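Local coordinates for uncharacterized protein (PDB 4R4K) that is of unknown function but adopts a cystatin-like fold of the NTF2 clan and carries bound polyether in the crystal, at residues A[14-17]-A[18-22]; A[52-55]-A[56-59]. All blocks are in the same frame, centred on the assembly; numbering follows the deposited sequence. Where two conformers were deposited one is given.

Two local contacts in series along the chain belong to one cystatin-like fold, and their centres lie about 19 Å apart. Interaction 1 is the later part of helix 12-21, whose aromatic side reaches the five-stranded antiparallel sheet at strand 104-110. Interaction 2 is a 3-10 turn in the loop between strands 48-51 and 69-72, packed on strand 116-123 and helix 135-152. Their nearest atoms are about 4 Å apart without touching, and Gln26 ties both: it bonds Phe19 O of one and Trp58 NE1 of the other. Bound polyether comes within about 4 Å of the side chain of Pro59; the side chain of Thr20 is about 7 Å from bound polyether, too far to touch.

Interaction 1. Residues A[14-17]-A[18-22]; sequences SFLD and KFTSS
Phe15 and Phe19, one helical turn apart, lie side by side and point the same way from helix 12-21. Follow-on contacts run the length of the Phe19 side chain. Its CB sits over one face of the Phe15 ring, a CH-pi contact 4.3 Å from the ring centroid and displaced toward the rim. Next, CG stands 4.0 Å from Phe15 CZ, and CD1 comes closest, 3.5 Å from the same CZ. On the other flank CD2 meets Leu16 CD1 at 4.3 Å. The two ring planes are inclined at 46°, an oblique pairing. Phe19 has CG anti to its own N (chi1 -176°), which carries the ring alongside its neighbour. Flat, apolar rings suit this buried side; an alanine in place of Phe15 would probably open a gap beneath Phe19 CB and deprive Phe19 CD1 of its aromatic neighbour.

The backbone spacing is set by i to i+4 bonds, among them Phe19 N to Phe15 O at 2.8 Å. One residue further on, Thr20 N donates to Leu16 O at 2.9 Å. A threonine suits this buried place, with a methyl as well as a hydroxyl on a small side chain that touches Ser63 and Met66; one water bonds Thr20 OG1 and donates to Asp17 O.

At the helix's end Ser22 caps the following helix through Phe25 N. Phe15 meets the ring of Trp116, and both Phe15 and Leu16 rest on Phe108 of strand 104-110, so the helix packs its apolar side against the sheet.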
loop_
_atom_site.group_PDB
_atom_site.type_symbol
_atom_site.label_atom_id
_atom_site.label_comp_id
_atom_site.label_asym_id
_atom_site.label_seq_id
_atom_site.Cartn_x
_atom_site.Cartn_y
_atom_site.Cartn_z
ATOM N N SER A 14 -1.730 17.363 -1.669
ATOM C CA SER A 14 -0.855 17.704 -2.791
ATOM C C SER A 14 0.227 16.649 -2.989
ATOM O O SER A 14 0.494 16.213 -4.111
ATOM C CB SER A 14 -0.228 19.089 -2.580
ATOM O OG SER A 14 0.534 19.431 -3.712
ATOM N N PHE A 15 0.852 16.226 -1.900
ATOM C CA PHE A 15 1.779 15.094 -1.940
ATOM C C PHE A 15 1.151 13.836 -2.560
ATOM O O PHE A 15 1.765 13.166 -3.395
ATOM C CB PHE A 15 2.297 14.768 -0.532
ATOM C CG PHE A 15 2.708 13.328 -0.361
ATOM C CD1 PHE A 15 3.949 12.872 -0.814
ATOM C CD2 PHE A 15 1.843 12.418 0.240
ATOM C CE1 PHE A 15 4.325 11.539 -0.625
ATOM C CE2 PHE A 15 2.196 11.079 0.376
ATOM C CZ PHE A 15 3.444 10.646 -0.044
ATOM N N LEU A 16 -0.042 13.482 -2.093
ATOM C CA LEU A 16 -0.649 12.225 -2.518
ATOM C C LEU A 16 -0.952 12.245 -4.006
ATOM O O LEU A 16 -0.741 11.243 -4.704
ATOM C CB LEU A 16 -1.889 11.955 -1.698
ATOM C CG LEU A 16 -2.498 10.580 -1.899
ATOM C CD1 LEU A 16 -1.535 9.480 -1.488
ATOM C CD2 LEU A 16 -3.804 10.500 -1.124
ATOM N N ASP A 17 -1.372 13.398 -4.507
ATOM C CA ASP A 17 -1.585 13.562 -5.945
ATOM C C ASP A 17 -0.288 13.364 -6.741
ATOM O O ASP A 17 -0.287 12.702 -7.779
ATOM C CB ASP A 17 -2.245 14.912 -6.245
ATOM C CG ASP A 17 -3.732 14.923 -5.889
ATOM O OD1 ASP A 17 -4.307 13.836 -5.661
ATOM O OD2 ASP A 17 -4.332 16.018 -5.850
ATOM N N LYS A 18 0.819 13.911 -6.263
ATOM C CA LYS A 18 2.076 13.664 -6.945
ATOM C C LYS A 18 2.534 12.194 -6.838
ATOM O O LYS A 18 3.037 11.605 -7.794
ATOM C CB LYS A 18 3.150 14.638 -6.472
ATOM C CG LYS A 18 4.334 14.645 -7.430
ATOM C CD LYS A 18 5.417 15.603 -6.987
ATOM C CE LYS A 18 6.517 15.663 -8.024
ATOM N NZ LYS A 18 7.635 16.550 -7.613
ATOM N N PHE A 19 2.382 11.628 -5.649
ATOM C CA PHE A 19 2.760 10.244 -5.350
ATOM C C PHE A 19 2.068 9.285 -6.314
ATOM O O PHE A 19 2.708 8.369 -6.868
ATOM C CB PHE A 19 2.346 9.970 -3.906
ATOM C CG PHE A 19 2.732 8.617 -3.359
ATOM C CD1 PHE A 19 3.965 8.412 -2.725
ATOM C CD2 PHE A 19 1.834 7.548 -3.395
ATOM C CE1 PHE A 19 4.304 7.166 -2.189
ATOM C CE2 PHE A 19 2.161 6.327 -2.833
ATOM C CZ PHE A 19 3.398 6.134 -2.243
ATOM N N THR A 20 0.774 9.498 -6.529
ATOM C CA THR A 20 -0.009 8.551 -7.339
ATOM C C THR A 20 0.130 8.837 -8.839
ATOM O O THR A 20 -0.297 8.028 -9.647
ATOM C CB THR A 20 -1.508 8.558 -6.969
ATOM O OG1 THR A 20 -2.030 9.887 -7.048
ATOM C CG2 THR A 20 -1.690 8.018 -5.586
ATOM N N SER A 21 0.716 9.974 -9.198
ATOM C CA SER A 21 0.799 10.381 -10.612
ATOM C C SER A 21 2.132 10.031 -11.286
ATOM O O SER A 21 2.242 10.140 -12.503
ATOM C CB SER A 21 0.519 11.881 -10.736
ATOM O OG SER A 21 1.675 12.609 -10.351
ATOM N N SER A 22 3.136 9.614 -10.518
ATOM C CA SER A 22 4.471 9.342 -11.072
ATOM C C SER A 22 5.158 8.201 -10.340
ATOM O O SER A 22 5.429 8.303 -9.139
ATOM C CB SER A 22 5.373 10.578 -10.961
ATOM O OG SER A 22 6.724 10.272 -11.295
HETATM O O HOH W 1 -2.526 11.537 -8.953
HETATM O O HOH W 2 -4.307 11.079 -5.319
#

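Interaction 2. Residues A[52-55]-A[56-59]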
loop_
_atom_site.group_PDB
_atom_site.type_symbol
_atom_site.label_atom_id
_atom_site.label_comp_id
_atom_site.label_asym_id
_atom_site.label_seq_id
_atom_site.Cartn_x
_atom_site.Cartn_y
_atom_site.Cartn_z
ATOM N N PRO A 52 11.600 -9.522 3.856
ATOM C CA PRO A 52 11.576 -8.057 3.936
ATOM C C PRO A 52 10.717 -7.459 2.831
ATOM O O PRO A 52 10.771 -7.915 1.693
ATOM C CB PRO A 52 13.040 -7.657 3.722
ATOM C CG PRO A 52 13.826 -8.868 4.093
ATOM C CD PRO A 52 12.973 -10.045 3.719
ATOM N N PHE A 53 9.947 -6.434 3.166
ATOM C CA PHE A 53 9.121 -5.765 2.176
ATOM C C PHE A 53 9.968 -4.663 1.542
ATOM O O PHE A 53 10.026 -3.541 2.020
ATOM C CB PHE A 53 7.854 -5.228 2.833
ATOM C CG PHE A 53 6.718 -4.957 1.869
ATOM C CD1 PHE A 53 6.941 -4.601 0.541
ATOM C CD2 PHE A 53 5.424 -5.005 2.326
ATOM C CE1 PHE A 53 5.885 -4.333 -0.315
ATOM C CE2 PHE A 53 4.368 -4.729 1.477
ATOM C CZ PHE A 53 4.598 -4.404 0.150
ATOM N N THR A 54 10.625 -5.023 0.450
ATOM C CA THR A 54 11.609 -4.188 -0.206
ATOM C C THR A 54 11.074 -3.641 -1.535
ATOM O O THR A 54 9.955 -3.957 -1.958
ATOM C CB THR A 54 12.883 -5.007 -0.481
ATOM O OG1 THR A 54 12.514 -6.213 -1.146
ATOM C CG2 THR A 54 13.586 -5.352 0.811
ATOM N N LYS A 55 11.873 -2.780 -2.161
ATOM C CA LYS A 55 11.433 -2.025 -3.340
ATOM C C LYS A 55 10.957 -2.916 -4.465
ATOM O O LYS A 55 9.964 -2.609 -5.130
ATOM C CB LYS A 55 12.553 -1.119 -3.841
ATOM C CG LYS A 55 12.157 -0.251 -5.022
ATOM C CD LYS A 55 13.341 0.487 -5.626
ATOM C CE LYS A 55 12.961 1.062 -6.988
ATOM N NZ LYS A 55 14.113 1.633 -7.737
ATOM N N GLU A 56 11.645 -4.023 -4.685
ATOM C CA GLU A 56 11.276 -4.894 -5.800
ATOM C C GLU A 56 9.879 -5.530 -5.604
ATOM O O GLU A 56 9.278 -5.981 -6.558
ATOM C CB GLU A 56 12.369 -5.940 -6.095
ATOM C CG GLU A 56 12.209 -7.260 -5.375
ATOM C CD GLU A 56 12.615 -7.200 -3.917
ATOM O OE1 GLU A 56 12.883 -6.090 -3.412
ATOM O OE2 GLU A 56 12.654 -8.279 -3.274
ATOM N N LYS A 57 9.386 -5.594 -4.374
ATOM C CA LYS A 57 8.075 -6.165 -4.076
ATOM C C LYS A 57 6.932 -5.156 -4.090
ATOM O O LYS A 57 5.774 -5.540 -4.053
ATOM C CB LYS A 57 8.113 -6.861 -2.709
ATOM C CG LYS A 57 9.103 -8.025 -2.649
ATOM C CD LYS A 57 8.991 -8.796 -1.344
ATOM C CE LYS A 57 10.056 -9.875 -1.235
ATOM N NZ LYS A 57 11.401 -9.312 -0.922
ATOM N N TRP A 58 7.254 -3.867 -4.125
ATOM C CA TRP A 58 6.247 -2.814 -3.995
ATOM C C TRP A 58 5.264 -2.722 -5.164
ATOM O O TRP A 58 5.680 -2.493 -6.284
ATOM C CB TRP A 58 6.927 -1.444 -3.850
ATOM C CG TRP A 58 5.962 -0.312 -3.729
ATOM C CD1 TRP A 58 5.667 0.635 -4.680
ATOM C CD2 TRP A 58 5.134 -0.027 -2.596
ATOM N NE1 TRP A 58 4.696 1.495 -4.203
ATOM C CE2 TRP A 58 4.348 1.108 -2.929
ATOM C CE3 TRP A 58 4.961 -0.640 -1.346
ATOM C CZ2 TRP A 58 3.428 1.652 -2.047
ATOM C CZ3 TRP A 58 4.050 -0.086 -0.470
ATOM C CH2 TRP A 58 3.300 1.047 -0.824
ATOM N N PRO A 59 3.955 -2.874 -4.889
ATOM C CA PRO A 59 2.953 -2.546 -5.914
ATOM C C PRO A 59 2.652 -1.052 -5.950
ATOM O O PRO A 59 2.167 -0.503 -4.961
ATOM C CB PRO A 59 1.697 -3.324 -5.458
ATOM C CG PRO A 59 2.145 -4.165 -4.287
ATOM C CD PRO A 59 3.315 -3.447 -3.706
HETATM O O HOH W 3 8.292 -2.346 -7.202
#
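A short 3-10 turn in the loop after strand 48-51 brings Lys57 back to Pro52 and Thr54, and Trp58 beside Phe53 and Lys55. Its i to i+3 bonds run from Lys57 N to Thr54 O (3.0 Å) and from Trp58 N to Lys55 O (3.2 Å). A water donates to both Lys55 O and Trp58 O, bridging the turn.

The apolar side belongs to Phe53. Its CE1 approaches the edge of the Trp58 indole at CE3 (3.9 Å), while Pro59 CD touches the Phe53 ring edge at CZ (4.2 Å). Broad aromatic groups suit this buried place: Phe53 rests on Thr123, and Trp58 on Val118 and Cys121. At the far end of the indole, Trp58 NE1 bonds Gln26.

Lys57 is long enough to span the turn's other side, with Ile38 and Ile139 against its side chain. A bend at the last torsion (chi4 75°) turns its ammonium group between two acceptors: Glu56 OE2, in a salt bridge of 2.9 Å, and Pro52 O, which NZ meets at 3.0 Å nearly in line with the carbonyl bond (169°).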